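Local coordinates for protein MJ1225 (Methanocaldococcus jannaschii, PDB 3KH5) that is of unknown function but, built from four CBS repeats, binds AMP and ADP and is a putative archaeal homolog of the AMPK gamma subunit, at residues Asp232-Lys237 with Asn252-Leu257; Lys47-Ile52 with Glu88-Asn93; Arg156-Ala161 with Arg181-Ser186. One frame throughout, in Å; residues are numbered along the deposited sequence.

Interaction 1: residues Asp232-Lys237 with Asn252-Leu257; sequences DVITAK and NDIGAL. With AMP (adenosine monophosphate), chain C.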
loop_
_atom_site.group_PDB
_atom_site.type_symbol
_atom_site.label_atom_id
_atom_site.label_comp_id
_atom_site.label_asym_id
_atom_site.label_seq_id
_atom_site.Cartn_x
_atom_site.Cartn_y
_atom_site.Cartn_z
ATOM N N ASP A 232 -9.906 -6.772 14.991
ATOM C CA ASP A 232 -8.993 -7.776 15.490
ATOM C C ASP A 232 -7.691 -7.785 14.710
ATOM O O ASP A 232 -7.630 -8.207 13.551
ATOM C CB ASP A 232 -9.686 -9.131 15.561
ATOM C CG ASP A 232 -10.816 -9.132 16.574
ATOM O OD1 ASP A 232 -10.546 -9.230 17.793
ATOM O OD2 ASP A 232 -11.983 -9.007 16.149
ATOM N N VAL A 233 -6.654 -7.291 15.377
ATOM C CA VAL A 233 -5.395 -6.979 14.730
ATOM C C VAL A 233 -4.345 -8.014 15.107
ATOM O O VAL A 233 -4.280 -8.453 16.257
ATOM C CB VAL A 233 -4.898 -5.572 15.138
ATOM C CG1 VAL A 233 -3.793 -5.104 14.207
ATOM C CG2 VAL A 233 -6.042 -4.575 15.124
ATOM N N ILE A 234 -3.540 -8.413 14.125
ATOM C CA ILE A 234 -2.350 -9.213 14.381
ATOM C C ILE A 234 -1.251 -8.249 14.821
ATOM O O ILE A 234 -0.878 -7.334 14.076
ATOM C CB ILE A 234 -1.922 -10.013 13.132
ATOM C CG1 ILE A 234 -3.022 -11.008 12.740
ATOM C CG2 ILE A 234 -0.601 -10.744 13.384
ATOM C CD1 ILE A 234 -2.950 -11.494 11.312
ATOM N N THR A 235 -0.754 -8.454 16.039
ATOM C CA THR A 235 0.184 -7.537 16.684
ATOM C C THR A 235 1.521 -8.214 16.969
ATOM O O THR A 235 1.614 -9.444 16.951
ATOM C CB THR A 235 -0.389 -7.010 18.023
ATOM O OG1 THR A 235 -0.569 -8.101 18.935
ATOM C CG2 THR A 235 -1.720 -6.313 17.807
ATOM N N ALA A 236 2.552 -7.413 17.216
ATOM C CA ALA A 236 3.811 -7.923 17.746
ATOM C C ALA A 236 4.001 -7.369 19.155
ATOM O O ALA A 236 3.222 -6.520 19.597
ATOM C CB ALA A 236 4.974 -7.531 16.841
ATOM N N LYS A 237 5.003 -7.860 19.873
ATOM C CA LYS A 237 5.360 -7.283 21.167
ATOM C C LYS A 237 6.869 -7.321 21.335
ATOM O O LYS A 237 7.541 -8.161 20.734
ATOM C CB LYS A 237 4.633 -7.981 22.337
ATOM C CG LYS A 237 4.854 -9.496 22.447
ATOM C CD LYS A 237 4.405 -10.071 23.799
ATOM C CE LYS A 237 2.921 -10.448 23.827
ATOM N NZ LYS A 237 2.054 -9.337 24.367
ATOM N N ASN A 252 1.062 -14.314 5.263
ATOM C CA ASN A 252 -0.264 -13.709 5.358
ATOM C C ASN A 252 -0.492 -12.502 4.447
ATOM O O ASN A 252 -1.566 -11.888 4.483
ATOM C CB ASN A 252 -0.546 -13.328 6.809
ATOM C CG ASN A 252 -0.851 -14.530 7.669
ATOM O OD1 ASN A 252 -1.918 -15.128 7.550
ATOM N ND2 ASN A 252 0.080 -14.890 8.552
ATOM N N ASP A 253 0.509 -12.167 3.635
ATOM C CA ASP A 253 0.459 -10.954 2.822
ATOM C C ASP A 253 0.026 -9.755 3.671
ATOM O O ASP A 253 -0.895 -9.027 3.297
ATOM C CB ASP A 253 -0.530 -11.112 1.655
ATOM C CG ASP A 253 -0.026 -12.034 0.559
ATOM O OD1 ASP A 253 1.186 -12.011 0.237
ATOM O OD2 ASP A 253 -0.862 -12.776 -0.008
ATOM N N ILE A 254 0.664 -9.579 4.825
ATOM C CA ILE A 254 0.410 -8.435 5.695
ATOM C C ILE A 254 1.740 -7.691 5.731
ATOM O O ILE A 254 2.798 -8.325 5.696
ATOM C CB ILE A 254 -0.033 -8.910 7.109
ATOM C CG1 ILE A 254 -1.486 -9.398 7.074
ATOM C CG2 ILE A 254 0.123 -7.800 8.164
ATOM C CD1 ILE A 254 -1.865 -10.308 8.242
ATOM N N GLY A 255 1.704 -6.364 5.760
ATOM C CA GLY A 255 2.942 -5.589 5.712
ATOM C C GLY A 255 3.316 -4.905 7.009
ATOM O O GLY A 255 4.436 -4.423 7.144
ATOM N N ALA A 256 2.385 -4.861 7.960
ATOM C CA ALA A 256 2.579 -4.103 9.194
ATOM C C ALA A 256 1.872 -4.719 10.400
ATOM O O ALA A 256 0.693 -5.074 10.324
ATOM C CB ALA A 256 2.122 -2.657 9.000
ATOM N N LEU A 257 2.602 -4.843 11.507
ATOM C CA LEU A 257 2.014 -5.221 12.792
ATOM C C LEU A 257 2.226 -4.102 13.818
ATOM O O LEU A 257 3.359 -3.653 14.018
ATOM C CB LEU A 257 2.608 -6.538 13.319
ATOM C CG LEU A 257 2.339 -7.883 12.630
ATOM C CD1 LEU A 257 2.925 -7.943 11.221
ATOM C CD2 LEU A 257 2.911 -9.023 13.469
HETATM P P AMP C . -3.006 -4.407 3.256
HETATM O O1P AMP C . -2.822 -5.051 1.931
HETATM O O2P AMP C . -3.092 -2.800 3.115
HETATM O O3P AMP C . -1.754 -4.674 4.251
HETATM O "O5'" AMP C . -4.339 -4.860 4.024
HETATM C "C5'" AMP C . -5.227 -5.896 3.540
HETATM C "C4'" AMP C . -6.226 -6.273 4.636
HETATM O "O4'" AMP C . -5.417 -6.766 5.742
HETATM C "C3'" AMP C . -6.913 -4.976 5.106
HETATM O "O3'" AMP C . -8.310 -5.212 5.382
HETATM C "C2'" AMP C . -6.175 -4.640 6.400
HETATM O "O2'" AMP C . -7.056 -3.983 7.318
HETATM C "C1'" AMP C . -5.774 -6.024 6.919
HETATM N N9 AMP C . -4.584 -5.977 7.820
HETATM C C8 AMP C . -3.414 -5.379 7.573
HETATM N N7 AMP C . -2.594 -5.548 8.610
HETATM C C5 AMP C . -3.250 -6.258 9.522
HETATM C C6 AMP C . -2.917 -6.735 10.780
HETATM N N6 AMP C . -1.712 -6.489 11.292
HETATM N N1 AMP C . -3.830 -7.447 11.467
HETATM C C2 AMP C . -5.035 -7.698 10.961
HETATM N N3 AMP C . -5.383 -7.256 9.760
HETATM C C4 AMP C . -4.514 -6.538 9.023
#

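Interaction 2: residues Lys47-Ile52 with Glu88-Asn93; sequences KVVGII and EIMEEN. With ADP (adenosine-5'-diphosphate), chain D; AMP (adenosine monophosphate), chain F.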
loop_
_atom_site.group_PDB
_atom_site.type_symbol
_atom_site.label_atom_id
_atom_site.label_comp_id
_atom_site.label_asym_id
_atom_site.label_seq_id
_atom_site.Cartn_x
_atom_site.Cartn_y
_atom_site.Cartn_z
ATOM N N LYS A 47 6.490 -0.376 -22.532
ATOM C CA LYS A 47 7.358 0.468 -21.718
ATOM C C LYS A 47 6.617 0.993 -20.498
ATOM O O LYS A 47 5.462 1.412 -20.598
ATOM C CB LYS A 47 7.916 1.634 -22.535
ATOM C CG LYS A 47 8.987 1.223 -23.528
ATOM C CD LYS A 47 9.381 2.367 -24.448
ATOM C CE LYS A 47 10.302 1.869 -25.555
ATOM N NZ LYS A 47 10.673 2.945 -26.516
ATOM N N VAL A 48 7.292 0.961 -19.351
ATOM C CA VAL A 48 6.745 1.496 -18.105
ATOM C C VAL A 48 6.708 3.018 -18.177
ATOM O O VAL A 48 7.749 3.670 -18.295
ATOM C CB VAL A 48 7.566 1.050 -16.867
ATOM C CG1 VAL A 48 7.013 1.681 -15.587
ATOM C CG2 VAL A 48 7.571 -0.466 -16.748
ATOM N N VAL A 49 5.503 3.575 -18.124
ATOM C CA VAL A 49 5.330 5.023 -18.178
ATOM C C VAL A 49 4.701 5.568 -16.899
ATOM O O VAL A 49 4.564 6.781 -16.743
ATOM C CB VAL A 49 4.509 5.482 -19.422
ATOM C CG1 VAL A 49 5.212 5.088 -20.722
ATOM C CG2 VAL A 49 3.077 4.937 -19.378
ATOM N N GLY A 50 4.323 4.683 -15.985
ATOM C CA GLY A 50 3.699 5.116 -14.735
ATOM C C GLY A 50 3.440 3.962 -13.793
ATOM O O GLY A 50 3.747 2.812 -14.112
ATOM N N ILE A 51 2.888 4.277 -12.624
ATOM C CA ILE A 51 2.478 3.276 -11.641
ATOM C C ILE A 51 1.328 3.857 -10.812
ATOM O O ILE A 51 1.292 5.062 -10.551
ATOM C CB ILE A 51 3.672 2.816 -10.751
ATOM C CG1 ILE A 51 3.303 1.583 -9.912
ATOM C CG2 ILE A 51 4.211 3.969 -9.889
ATOM C CD1 ILE A 51 4.504 0.769 -9.440
ATOM N N ILE A 52 0.379 3.010 -10.428
ATOM C CA ILE A 52 -0.781 3.446 -9.656
ATOM C C ILE A 52 -1.052 2.425 -8.559
ATOM O O ILE A 52 -1.119 1.221 -8.827
ATOM C CB ILE A 52 -2.028 3.667 -10.569
ATOM C CG1 ILE A 52 -3.192 4.290 -9.790
ATOM C CG2 ILE A 52 -2.460 2.375 -11.282
ATOM C CD1 ILE A 52 -3.246 5.813 -9.908
ATOM N N GLU A 88 -4.159 10.656 -15.518
ATOM C CA GLU A 88 -4.425 11.861 -14.727
ATOM C C GLU A 88 -3.961 11.765 -13.268
ATOM O O GLU A 88 -3.670 12.791 -12.652
ATOM C CB GLU A 88 -5.907 12.267 -14.780
ATOM C CG GLU A 88 -6.377 12.843 -16.124
ATOM C CD GLU A 88 -5.868 14.258 -16.421
ATOM O OE1 GLU A 88 -5.432 14.972 -15.489
ATOM O OE2 GLU A 88 -5.919 14.656 -17.606
ATOM N N ILE A 89 -3.893 10.549 -12.721
ATOM C CA ILE A 89 -3.550 10.367 -11.301
ATOM C C ILE A 89 -2.391 9.401 -11.006
ATOM O O ILE A 89 -2.028 9.209 -9.842
ATOM C CB ILE A 89 -4.795 9.986 -10.426
ATOM C CG1 ILE A 89 -5.359 8.610 -10.809
ATOM C CG2 ILE A 89 -5.862 11.084 -10.484
ATOM C CD1 ILE A 89 -6.240 7.982 -9.730
ATOM N N MET A 90 -1.817 8.799 -12.042
ATOM C CA MET A 90 -0.686 7.898 -11.846
ATOM C C MET A 90 0.581 8.662 -11.456
ATOM O O MET A 90 0.735 9.846 -11.782
ATOM C CB MET A 90 -0.439 7.051 -13.099
ATOM C CG MET A 90 0.158 7.816 -14.281
ATOM S SD MET A 90 0.334 6.779 -15.741
ATOM C CE MET A 90 1.135 7.894 -16.896
ATOM N N GLU A 91 1.483 7.986 -10.759
ATOM C CA GLU A 91 2.813 8.529 -10.576
ATOM C C GLU A 91 3.649 8.256 -11.823
ATOM O O GLU A 91 3.674 7.131 -12.326
ATOM C CB GLU A 91 3.445 7.956 -9.314
ATOM C CG GLU A 91 2.792 8.524 -8.048
ATOM C CD GLU A 91 3.090 10.004 -7.872
ATOM O OE1 GLU A 91 4.291 10.357 -7.929
ATOM O OE2 GLU A 91 2.145 10.807 -7.671
ATOM N N GLU A 92 4.290 9.298 -12.346
ATOM C CA GLU A 92 5.232 9.152 -13.462
ATOM C C GLU A 92 6.647 9.193 -12.864
ATOM O O GLU A 92 6.774 9.284 -11.639
ATOM C CB GLU A 92 4.995 10.247 -14.512
ATOM C CG GLU A 92 3.525 10.347 -14.959
ATOM C CD GLU A 92 3.309 11.318 -16.107
ATOM O OE1 GLU A 92 2.406 12.178 -16.003
ATOM O OE2 GLU A 92 4.041 11.225 -17.118
ATOM N N ASN A 93 7.710 9.109 -13.663
ATOM C CA ASN A 93 9.064 9.049 -13.073
ATOM C C ASN A 93 9.168 7.858 -12.110
ATOM O O ASN A 93 9.521 8.014 -10.937
ATOM C CB ASN A 93 9.397 10.365 -12.329
ATOM C CG ASN A 93 10.899 10.564 -12.126
ATOM O OD1 ASN A 93 11.726 9.807 -12.643
ATOM N ND2 ASN A 93 11.261 11.603 -11.377
HETATM P PB ADP D . 4.762 1.668 -1.329
HETATM O O1B ADP D . 5.391 2.249 -0.109
HETATM O O2B ADP D . 3.888 0.340 -0.974
HETATM O O3B ADP D . 5.820 1.202 -2.462
HETATM P PA ADP D . 2.355 2.757 -1.527
HETATM O O1A ADP D . 1.934 3.700 -0.466
HETATM O O2A ADP D . 1.189 2.265 -2.554
HETATM O O3A ADP D . 3.828 2.682 -2.105
HETATM O "O5'" ADP D . 2.348 4.066 -2.532
HETATM C "C5'" ADP D . 2.777 5.413 -2.157
HETATM C "C4'" ADP D . 3.088 6.299 -3.403
HETATM O "O4'" ADP D . 4.343 5.824 -3.985
HETATM C "C3'" ADP D . 2.030 6.260 -4.527
HETATM O "O3'" ADP D . 1.877 7.580 -5.066
HETATM C "C2'" ADP D . 2.649 5.309 -5.557
HETATM O "O2'" ADP D . 2.212 5.597 -6.895
HETATM C "C1'" ADP D . 4.134 5.617 -5.404
HETATM N N9 ADP D . 4.972 4.466 -5.854
HETATM C C8 ADP D . 4.879 3.173 -5.519
HETATM N N7 ADP D . 5.835 2.482 -6.153
HETATM C C5 ADP D . 6.534 3.342 -6.888
HETATM C C6 ADP D . 7.623 3.233 -7.744
HETATM N N6 ADP D . 8.196 2.055 -7.973
HETATM N N1 ADP D . 8.087 4.345 -8.339
HETATM C C2 ADP D . 7.532 5.532 -8.127
HETATM N N3 ADP D . 6.493 5.669 -7.317
HETATM C C4 ADP D . 5.983 4.596 -6.693
HETATM P P AMP F . -9.013 22.016 -16.282
HETATM O O1P AMP F . -7.821 22.708 -16.822
HETATM O O2P AMP F . -8.890 20.401 -16.386
HETATM O O3P AMP F . -10.348 22.395 -17.109
HETATM O "O5'" AMP F . -9.332 22.391 -14.755
HETATM C "C5'" AMP F . -10.088 21.490 -13.952
HETATM C "C4'" AMP F . -9.957 21.807 -12.445
HETATM O "O4'" AMP F . -9.673 20.570 -11.719
HETATM C "C3'" AMP F . -8.835 22.782 -12.061
HETATM O "O3'" AMP F . -9.179 23.480 -10.854
HETATM C "C2'" AMP F . -7.638 21.858 -11.845
HETATM O "O2'" AMP F . -6.768 22.403 -10.845
HETATM C "C1'" AMP F . -8.268 20.563 -11.322
HETATM N N9 AMP F . -7.638 19.343 -11.894
HETATM C C8 AMP F . -7.714 18.928 -13.161
HETATM N N7 AMP F . -7.030 17.792 -13.296
HETATM C C5 AMP F . -6.522 17.480 -12.110
HETATM C C6 AMP F . -5.739 16.431 -11.642
HETATM N N6 AMP F . -5.345 15.465 -12.467
HETATM N N1 AMP F . -5.385 16.408 -10.344
HETATM C C2 AMP F . -5.773 17.369 -9.513
HETATM N N3 AMP F . -6.520 18.382 -9.930
HETATM C C4 AMP F . -6.910 18.464 -11.216
HETATM O O HOH W 1 5.166 9.155 -18.288
#

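Interaction 3: residues Arg156-Ala161 with Arg181-Ser186; sequences RDVIVA and RLPVVS. With ADP (adenosine-5'-diphosphate), chain E; AMP (adenosine monophosphate), chain C.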
loop_
_atom_site.group_PDB
_atom_site.type_symbol
_atom_site.label_atom_id
_atom_site.label_comp_id
_atom_site.label_asym_id
_atom_site.label_seq_id
_atom_site.Cartn_x
_atom_site.Cartn_y
_atom_site.Cartn_z
ATOM N N ARG A 156 9.074 3.744 16.748
ATOM C CA ARG A 156 8.549 4.111 18.051
ATOM C C ARG A 156 7.470 5.200 17.976
ATOM O O ARG A 156 6.455 5.120 18.677
ATOM C CB ARG A 156 9.725 4.498 18.984
ATOM C CG ARG A 156 9.359 5.365 20.196
ATOM C CD ARG A 156 9.255 6.845 19.819
ATOM N NE ARG A 156 10.359 7.663 20.346
ATOM C CZ ARG A 156 11.221 8.361 19.605
ATOM N NH1 ARG A 156 11.142 8.355 18.277
ATOM N NH2 ARG A 156 12.180 9.065 20.200
ATOM N N ASP A 157 7.692 6.215 17.141
ATOM C CA ASP A 157 6.708 7.291 17.003
ATOM C C ASP A 157 5.664 6.892 15.971
ATOM O O ASP A 157 5.920 6.931 14.765
ATOM C CB ASP A 157 7.380 8.619 16.629
ATOM C CG ASP A 157 8.042 9.304 17.826
ATOM O OD1 ASP A 157 7.727 8.951 19.004
ATOM O OD2 ASP A 157 8.876 10.212 17.585
ATOM N N VAL A 158 4.492 6.496 16.460
ATOM C CA VAL A 158 3.432 5.963 15.609
ATOM C C VAL A 158 2.394 7.026 15.264
ATOM O O VAL A 158 1.874 7.720 16.144
ATOM C CB VAL A 158 2.713 4.752 16.261
ATOM C CG1 VAL A 158 1.918 3.969 15.219
ATOM C CG2 VAL A 158 3.709 3.841 16.951
ATOM N N ILE A 159 2.115 7.143 13.970
ATOM C CA ILE A 159 0.987 7.921 13.473
ATOM C C ILE A 159 -0.248 7.023 13.442
ATOM O O ILE A 159 -0.201 5.881 12.971
ATOM C CB ILE A 159 1.277 8.504 12.075
ATOM C CG1 ILE A 159 2.537 9.388 12.102
ATOM C CG2 ILE A 159 0.061 9.252 11.529
ATOM C CD1 ILE A 159 2.352 10.798 12.718
ATOM N N VAL A 160 -1.354 7.574 13.917
ATOM C CA VAL A 160 -2.456 6.781 14.409
ATOM C C VAL A 160 -3.792 7.397 13.957
ATOM O O VAL A 160 -3.857 8.593 13.670
ATOM C CB VAL A 160 -2.281 6.685 15.967
ATOM C CG1 VAL A 160 -3.628 6.878 16.782
ATOM C CG2 VAL A 160 -1.550 5.406 16.366
ATOM N N ALA A 161 -4.836 6.575 13.849
ATOM C CA ALA A 161 -6.193 7.074 13.615
ATOM C C ALA A 161 -7.031 6.796 14.862
ATOM O O ALA A 161 -6.569 6.090 15.759
ATOM C CB ALA A 161 -6.803 6.405 12.393
ATOM N N ARG A 181 -0.899 1.932 6.326
ATOM C CA ARG A 181 -1.574 1.325 7.481
ATOM C C ARG A 181 -1.442 2.171 8.755
ATOM O O ARG A 181 -0.338 2.546 9.179
ATOM C CB ARG A 181 -1.124 -0.129 7.726
ATOM C CG ARG A 181 -0.054 -0.648 6.736
ATOM C CD ARG A 181 -0.447 -1.613 5.609
ATOM N NE ARG A 181 0.867 -1.839 5.021
ATOM C CZ ARG A 181 1.229 -2.651 4.014
ATOM N NH1 ARG A 181 0.355 -3.478 3.363
ATOM N NH2 ARG A 181 2.538 -2.640 3.669
ATOM N N LEU A 182 -2.595 2.471 9.345
ATOM C CA LEU A 182 -2.663 3.220 10.587
ATOM C C LEU A 182 -3.312 2.361 11.665
ATOM O O LEU A 182 -4.404 1.824 11.457
ATOM C CB LEU A 182 -3.457 4.521 10.397
ATOM C CG LEU A 182 -2.990 5.523 9.329
ATOM C CD1 LEU A 182 -3.941 6.711 9.256
ATOM C CD2 LEU A 182 -1.559 6.006 9.568
ATOM N N PRO A 183 -2.629 2.205 12.811
ATOM C CA PRO A 183 -3.309 1.609 13.957
ATOM C C PRO A 183 -4.438 2.531 14.419
ATOM O O PRO A 183 -4.292 3.759 14.355
ATOM C CB PRO A 183 -2.209 1.537 15.024
ATOM C CG PRO A 183 -0.919 1.622 14.271
ATOM C CD PRO A 183 -1.208 2.488 13.089
ATOM N N VAL A 184 -5.561 1.954 14.840
ATOM C CA VAL A 184 -6.653 2.753 15.391
ATOM C C VAL A 184 -6.555 2.645 16.911
ATOM O O VAL A 184 -6.502 1.543 17.463
ATOM C CB VAL A 184 -8.042 2.321 14.853
ATOM C CG1 VAL A 184 -9.112 3.318 15.263
ATOM C CG2 VAL A 184 -8.014 2.174 13.327
ATOM N N VAL A 185 -6.489 3.796 17.570
ATOM C CA VAL A 185 -6.191 3.870 18.998
ATOM C C VAL A 185 -7.276 4.686 19.692
ATOM O O VAL A 185 -7.712 5.713 19.172
ATOM C CB VAL A 185 -4.787 4.498 19.237
ATOM C CG1 VAL A 185 -4.540 4.770 20.718
ATOM C CG2 VAL A 185 -3.697 3.590 18.680
ATOM N N SER A 186 -7.718 4.215 20.855
ATOM C CA SER A 186 -8.733 4.901 21.651
ATOM C C SER A 186 -8.303 4.867 23.113
ATOM O O SER A 186 -8.110 3.783 23.671
ATOM C CB SER A 186 -10.086 4.203 21.480
ATOM O OG SER A 186 -11.123 4.920 22.135
HETATM P PB ADP E . 3.323 1.149 5.305
HETATM O O1B ADP E . 3.166 -0.258 4.852
HETATM O O2B ADP E . 2.219 1.562 6.457
HETATM O O3B ADP E . 3.138 2.241 4.125
HETATM P PA ADP E . 6.188 1.435 5.231
HETATM O O1A ADP E . 6.875 0.135 5.040
HETATM O O2A ADP E . 5.989 2.285 3.875
HETATM O O3A ADP E . 4.758 1.334 5.982
HETATM O "O5'" ADP E . 6.929 2.318 6.327
HETATM C "C5'" ADP E . 8.220 2.928 6.140
HETATM C "C4'" ADP E . 8.720 3.317 7.557
HETATM O "O4'" ADP E . 7.664 4.101 8.202
HETATM C "C3'" ADP E . 8.974 2.090 8.452
HETATM O "O3'" ADP E . 10.079 2.354 9.323
HETATM C "C2'" ADP E . 7.679 1.952 9.259
HETATM O "O2'" ADP E . 7.919 1.359 10.547
HETATM C "C1'" ADP E . 7.210 3.409 9.401
HETATM N N9 ADP E . 5.713 3.472 9.548
HETATM C C8 ADP E . 4.800 2.776 8.861
HETATM N N7 ADP E . 3.575 3.096 9.282
HETATM C C5 ADP E . 3.697 3.998 10.245
HETATM C C6 ADP E . 2.786 4.687 11.041
HETATM N N6 ADP E . 1.475 4.488 10.911
HETATM N N1 ADP E . 3.258 5.561 11.946
HETATM C C2 ADP E . 4.565 5.763 12.084
HETATM N N3 ADP E . 5.456 5.122 11.337
HETATM C C4 ADP E . 5.055 4.237 10.413
HETATM P P AMP C . -3.006 -4.407 3.256
HETATM O O1P AMP C . -2.822 -5.051 1.931
HETATM O O2P AMP C . -3.092 -2.800 3.115
HETATM O O3P AMP C . -1.754 -4.674 4.251
HETATM O "O5'" AMP C . -4.339 -4.860 4.024
HETATM C "C5'" AMP C . -5.227 -5.896 3.540
HETATM C "C4'" AMP C . -6.226 -6.273 4.636
HETATM O "O4'" AMP C . -5.417 -6.766 5.742
HETATM C "C3'" AMP C . -6.913 -4.976 5.106
HETATM O "O3'" AMP C . -8.310 -5.212 5.382
HETATM C "C2'" AMP C . -6.175 -4.640 6.400
HETATM O "O2'" AMP C . -7.056 -3.983 7.318
HETATM C "C1'" AMP C . -5.774 -6.024 6.919
HETATM N N9 AMP C . -4.584 -5.977 7.820
HETATM C C8 AMP C . -3.414 -5.379 7.573
HETATM N N7 AMP C . -2.594 -5.548 8.610
HETATM C C5 AMP C . -3.250 -6.258 9.522
HETATM C C6 AMP C . -2.917 -6.735 10.780
HETATM N N6 AMP C . -1.712 -6.489 11.292
HETATM N N1 AMP C . -3.830 -7.447 11.467
HETATM C C2 AMP C . -5.035 -7.698 10.961
HETATM N N3 AMP C . -5.383 -7.256 9.760
HETATM C C4 AMP C . -4.514 -6.538 9.023
#

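Interaction 1: residues Asp232-Lys237 with Asn252-Leu257
I234 and L257 meet beside the adenine of an AMP bound in the fourth CBS repeat, where the loop 232-237 runs past the start of strand 256-260. No hydrogen bond joins the two segments directly; apolar side chains and a shared adenine do. L257 points at the loop with CG anti to its carbonyl carbon (chi1 -68°), which lays the isobutyl group along the backbone from I234 to A236. Its CG rests 3.6 Å from I234 O, while its CD2 sits by T235 O (3.7 Å) and touches I234 CG2 and A236 CB. I234 divides its branches between two neighbours: CG2 slants across L257, and CD1, at the end of the other arm, presses on the CD1 of I254 at 3.5 Å, tighter than an ordinary methyl contact.

The two isoleucines therefore touch by their ends, and I254 keeps its other branch for the nucleotide. I254 CG2, anti to the backbone N, comes to the rim of the purine, 3.6 Å from AMP N7. V233 CG1 approaches from the opposite side of the ring plane, also at the rim, near AMP N1. The base is read by the backbone: I234 N gives AMP N1 a bond of 2.8 Å, nearly straight at 167°, and AMP N6 donates both to I234 O and to A256 O, each at 3.0 Å. Helix 242-252 backs the apolar cluster through I245, I248 and M249.

With both hydrogens of the amino group used and N1 accepting, the site recognises adenine by polar groups of the main chain, and the two segments are bridged through the ligand; the side chains supply shape and an apolar surround.

Interaction 2: residues Lys47-Ile52 with Glu88-Asn93
I51 and E91 form a single antiparallel, hydrogen-bonded bridge, in which I51 N donates to E91 O at 3.0 Å and E91 N returns a bond to I51 O at 2.9 Å. This ties strand 48-53 of the first CBS repeat to the loop segment 88-93 of the second, a join between the two repeats. Just before the bridge, V49 and G50 both face V40 on the partner strand 37-41, a classic beta bulge. G50 brings no side chain to the crossing; its CA comes close to E91 O, and M90 SD is 3.9 Å from that CA.

M90 holds that place because its CG sits between the backbone N and the carbonyl carbon (chi1 72°) and the chain then runs out straight, carrying CE alongside the carbonyl of V49. Further along, I52 slants across I89: the single methyl I52 CD1 meets I89 CG1 at 3.6 Å and lies equally near I89 O. Helices 54-63 and 68-73 cover I89 from behind, through I57, F60 and L69.

On the other side of the bridge the same pair faces a bound ADP. I51 lays CG2 against the adenine, 3.7 Å from ADP C4, with CD1 near N7. E91 CG, anti to the carbonyl carbon, comes to 3.2 Å from the ribose O2' of ADP; a bend at chi2 then turns the carboxylate away, to a salt bridge with K66, whose NZ also bonds I89 O. At E88, a separate AMP donates from N6 to both the backbone O and OE1. Across the bulge, one water spans the segments, donating to V49 O at 2.9 Å and to E92 OE2 at 2.6 Å.

Interaction 3: residues Arg156-Ala161 with Arg181-Ser186
An ADP site of the third CBS repeat is framed by the loop 156-161 and strand 181-186, which pairs with strand 189-195 as a hairpin. The loop joins the strand at its A161 end: A161 N donates to P183 O at 2.9 Å and 171°, and V185 N donates to A161 O, the donor tilted from the carbonyl plane. V160 CA and V184 CA add CH...O contacts to the same two carbonyls.

Side chains pack along this join. V160 crosses V185 at about a right angle, CG1 meeting V185 CB at 3.6 Å, while V158 CG1 meets the CG corner of the P183 ring at 3.8 Å, the two side chains crossing at a slant. I159 and L182 lie side by side, L182 CD2 reaching towards I159 O and the amino group of the adenine.

I159 grips the base by its backbone, I159 N to ADP N1 at 2.8 Å and ADP N6 to I159 O, with R181 O taking a further bond from N6. R181 N donates to ADP O2B, and its side chain leaves the contact and turns to the phosphates; its CG nearly eclipses the backbone N (chi1 1°), an unusual torsion. Its guanidinium is held by its edge through three clearly bent bonds: NE and NH2 share ADP O1B, the latter at 2.7 Å, and NH1 donates to AMP O3P at 2.6 Å.

One guanidinium thus contacts phosphate oxygens of both nucleotides and probably lessens the repulsion between them, while main-chain groups from both segments bind the ADP base.

How the interactions relate
Interactions 1 and 3 build neighbouring pockets, with centres about 13 Å apart, in the fourth and third CBS repeats. They touch where R181 packs on G255 and A256, and both reach the same AMP. Each has a loop isoleucine reading an adenine, but interaction 3 adds direct backbone bonds and phosphate charge, whereas interaction 1 is apolar between its segments and the most buried of the three. Interaction 2 lies on the other side of the chain's centre, about 30 Å from interaction 1 between centres. It joins two repeats rather than closing one, is partly buried, and combines a single antiparallel strand-to-loop bridge with a water-mediated link and a carboxylate paired outside the segments.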